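Local coordinates for hypothetical protein, IPT/TIG domain protein (Bacteroides ovatus, PDB 4HW6), which is of unknown function but, with an IPT/TIG domain joined to a six-bladed beta-propeller, probably serves as an auxiliary nutrient-binding protein, perhaps for carbohydrate, at residues 179-184 and 210-215. Sequence-based numbering, arbitrary orientation. Where two conformers were deposited one is given.
Sequences TNIGQC and YLFTRA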
ATOM      1  N   THR A 179       5.987   2.235 -23.957  1.00 21.75           N
ATOM      2  CA  THR A 179       4.556   2.263 -24.249  1.00 19.50           C
ATOM      3  C   THR A 179       4.254   2.926 -25.584  1.00 20.25           C
ATOM      4  O   THR A 179       3.212   2.667 -26.162  1.00 21.42           O
ATOM      5  CB  THR A 179       3.790   3.084 -23.193  1.00 19.90           C
ATOM      6  OG1 THR A 179       4.287   4.427 -23.218  1.00 18.18           O
ATOM      7  CG2 THR A 179       3.959   2.480 -21.780  1.00 19.16           C
ATOM      8  N   ASN A 180       5.135   3.823 -26.033  1.00 21.18           N
ATOM      9  CA  ASN A 180       4.867   4.716 -27.161  1.00 21.97           C
ATOM     10  C   ASN A 180       3.575   5.519 -26.986  1.00 22.63           C
ATOM     11  O   ASN A 180       2.885   5.866 -27.956  1.00 21.92           O
ATOM     12  CB  ASN A 180       4.871   3.953 -28.495  1.00 25.09           C
ATOM     13  CG  ASN A 180       6.247   3.454 -28.876  1.00 28.23           C
ATOM     14  OD1 ASN A 180       6.423   2.292 -29.236  1.00 32.89           O
ATOM     15  ND2 ASN A 180       7.233   4.315 -28.760  1.00 24.31           N
ATOM     16  N   ILE A 181       3.269   5.819 -25.730  1.00 18.54           N
ATOM     17  CA  ILE A 181       2.165   6.674 -25.365  1.00 19.09           C
ATOM     18  C   ILE A 181       2.767   7.923 -24.732  1.00 20.77           C
ATOM     19  O   ILE A 181       3.552   7.822 -23.790  1.00 19.43           O
ATOM     20  CB  ILE A 181       1.268   5.947 -24.341  1.00 17.40           C
ATOM     21  CG1 ILE A 181       0.598   4.727 -24.980  1.00 18.02           C
ATOM     22  CG2 ILE A 181       0.232   6.892 -23.728  1.00 18.27           C
ATOM     23  CD1 ILE A 181      -0.120   3.808 -23.996  1.00 18.23           C
ATOM     24  N   GLY A 182       2.400   9.100 -25.238  1.00 21.19           N
ATOM     25  CA  GLY A 182       3.005  10.355 -24.795  1.00 20.07           C
ATOM     26  C   GLY A 182       2.662  10.813 -23.402  1.00 18.68           C
ATOM     27  O   GLY A 182       3.478  11.458 -22.753  1.00 18.19           O
ATOM     28  N   GLN A 183       1.461  10.504 -22.927  1.00 17.58           N
ATOM     29  CA  GLN A 183       1.029  11.002 -21.613  1.00 17.04           C
ATOM     30  C   GLN A 183       0.162   9.984 -20.906  1.00 18.65           C
ATOM     31  O   GLN A 183      -1.060   9.990 -21.035  1.00 18.77           O
ATOM     32  CB  GLN A 183       0.343  12.357 -21.731  1.00 17.69           C
ATOM     33  CG  GLN A 183       0.214  13.087 -20.393  1.00 21.54           C
ATOM     34  CD  GLN A 183      -0.015  14.581 -20.579  1.00 30.29           C
ATOM     35  OE1 GLN A 183      -0.975  15.010 -21.234  1.00 34.83           O
ATOM     36  NE2 GLN A 183       0.864  15.375 -20.020  1.00 34.75           N
ATOM     37  N   CYS A 184       0.817   9.090 -20.175  1.00 15.95           N
ATOM     38  CA  CYS A 184       0.116   7.963 -19.550  1.00 15.34           C
ATOM     39  C   CYS A 184      -0.527   8.429 -18.258  1.00 15.27           C
ATOM     40  O   CYS A 184       0.178   8.689 -17.267  1.00 13.16           O
ATOM     41  CB  CYS A 184       1.068   6.804 -19.252  1.00 18.00           C
ATOM     42  SG  CYS A 184       1.791   6.021 -20.699  1.00 20.02           S
ATOM     43  N   TYR A 210      -5.730   2.565 -24.389  1.00 14.25           N
ATOM     44  CA  TYR A 210      -4.952   1.513 -25.016  1.00 15.29           C
ATOM     45  C   TYR A 210      -5.002   0.263 -24.159  1.00 16.15           C
ATOM     46  O   TYR A 210      -5.297   0.350 -22.955  1.00 15.43           O
ATOM     47  CB  TYR A 210      -3.503   1.932 -25.148  1.00 15.90           C
ATOM     48  CG  TYR A 210      -3.224   2.987 -26.177  1.00 16.63           C
ATOM     49  CD1 TYR A 210      -3.003   2.631 -27.510  1.00 18.15           C
ATOM     50  CD2 TYR A 210      -3.181   4.335 -25.835  1.00 15.95           C
ATOM     51  CE1 TYR A 210      -2.735   3.573 -28.473  1.00 18.73           C
ATOM     52  CE2 TYR A 210      -2.900   5.302 -26.811  1.00 17.11           C
ATOM     53  CZ  TYR A 210      -2.664   4.909 -28.121  1.00 18.43           C
ATOM     54  OH  TYR A 210      -2.384   5.821 -29.145  1.00 18.61           O
ATOM     55  N   LEU A 211      -4.726  -0.877 -24.786  1.00 17.37           N
ATOM     56  CA  LEU A 211      -4.641  -2.157 -24.088  0.50 18.77           C
ATOM     57  C   LEU A 211      -3.326  -2.843 -24.434  1.00 19.25           C
ATOM     58  O   LEU A 211      -2.927  -2.866 -25.607  1.00 20.92           O
ATOM     59  CB  LEU A 211      -5.830  -3.032 -24.499  0.50 19.52           C
ATOM     60  CG  LEU A 211      -5.995  -4.406 -23.844  0.50 20.36           C
ATOM     61  CD1 LEU A 211      -7.475  -4.746 -23.693  0.50 20.24           C
ATOM     62  CD2 LEU A 211      -5.286  -5.475 -24.662  0.50 19.42           C
ATOM     63  N   PHE A 212      -2.658  -3.423 -23.426  1.00 18.75           N
ATOM     64  CA  PHE A 212      -1.500  -4.290 -23.660  1.00 18.42           C
ATOM     65  C   PHE A 212      -1.914  -5.698 -23.244  1.00 20.24           C
ATOM     66  O   PHE A 212      -2.379  -5.911 -22.114  1.00 18.78           O
ATOM     67  CB  PHE A 212      -0.275  -3.841 -22.860  1.00 18.71           C
ATOM     68  CG  PHE A 212       0.272  -2.506 -23.286  1.00 19.32           C
ATOM     69  CD1 PHE A 212      -0.280  -1.311 -22.785  1.00 19.73           C
ATOM     70  CD2 PHE A 212       1.313  -2.425 -24.179  1.00 19.94           C
ATOM     71  CE1 PHE A 212       0.208  -0.086 -23.197  1.00 19.92           C
ATOM     72  CE2 PHE A 212       1.809  -1.190 -24.592  1.00 20.79           C
ATOM     73  CZ  PHE A 212       1.255  -0.029 -24.105  1.00 19.72           C
ATOM     74  N   THR A 213      -1.772  -6.660 -24.151  1.00 19.96           N
ATOM     75  CA  THR A 213      -2.391  -7.972 -23.930  1.00 21.82           C
ATOM     76  C   THR A 213      -1.565  -8.843 -22.992  1.00 22.68           C
ATOM     77  O   THR A 213      -0.348  -8.960 -23.133  1.00 23.03           O
ATOM     78  CB  THR A 213      -2.612  -8.749 -25.245  1.00 23.50           C
ATOM     79  OG1 THR A 213      -1.350  -9.065 -25.831  1.00 24.52           O
ATOM     80  CG2 THR A 213      -3.437  -7.936 -26.233  1.00 23.51           C
ATOM     81  N   ARG A 214      -2.245  -9.469 -22.041  1.00 23.49           N
ATOM     82  CA  ARG A 214      -1.619 -10.424 -21.118  1.00 24.76           C
ATOM     83  C   ARG A 214      -0.969 -11.596 -21.874  1.00 25.26           C
ATOM     84  O   ARG A 214       0.119 -12.039 -21.516  1.00 26.30           O
ATOM     85  CB  ARG A 214      -2.662 -10.954 -20.136  1.00 26.63           C
ATOM     86  CG  ARG A 214      -2.127 -11.880 -19.043  1.00 28.83           C
ATOM     87  CD  ARG A 214      -3.303 -12.472 -18.273  1.00 31.19           C
ATOM     88  NE  ARG A 214      -2.883 -13.407 -17.236  1.00 35.39           N
ATOM     89  CZ  ARG A 214      -3.679 -14.314 -16.661  1.00 41.18           C
ATOM     90  NH1 ARG A 214      -4.963 -14.411 -16.998  1.00 46.03           N
ATOM     91  NH2 ARG A 214      -3.193 -15.124 -15.727  1.00 44.29           N
ATOM     92  N   ALA A 215      -1.638 -12.060 -22.929  1.00 27.03           N
ATOM     93  CA  ALA A 215      -1.170 -13.200 -23.724  1.00 29.03           C
ATOM     94  C   ALA A 215       0.189 -12.966 -24.394  1.00 30.61           C
ATOM     95  O   ALA A 215       0.914 -13.921 -24.641  1.00 33.02           O
ATOM     96  CB  ALA A 215      -2.212 -13.583 -24.763  1.00 28.54           C
TER
HETATM   97  O   HOH W   1       0.722   7.219 -29.354  1.00 39.53           O
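I181 packs against two aromatic side chains, Y210 and F212, in a small apolar contact where the loop between strands 173-177 and 184-189, which joins two neighbouring sheets of the beta-propeller, meets the end of strand 207-212. No hydrogen bond crosses between 179-184 and 210-215; the contact is aliphatic-on-aromatic packing. With CG1 swung beside its backbone N (chi1 -66°) and CD1 extended beyond it, I181 runs along the tyrosine in the opposite sense to that side chain. CG1 sits over one face of the Y210 ring, a CH-pi contact 4.2 Å from the centroid and 26° off the normal, while CD1 packs 3.6 Å from Y210 CD2. The same methyl reaches the rim of the phenylalanine, 4.0 Å from F212 CE1. T179 takes up the edge of this second ring: its carbonyl O lies in the ring plane, 3.9 Å from F212 CZ. An ST turn shapes the loop here, I181 N donating to T179 OG1 at 3.0 Å. With an alanine at I181, CG1 and CD1 go, which would probably open a gap beside both rings and cost Y210 its CH-pi contact. A water donating to N180 O makes a weak, long contact with Y210 OH. Around this contact, K177 of the preceding sheet adds a cation-pi contact to F212, T179 O also accepts from R221 NH1, and I181 and F212 touch V197, so the loop lies against strands 195-199, 207-212 and 221-226 of the sheet that 184-189 begins.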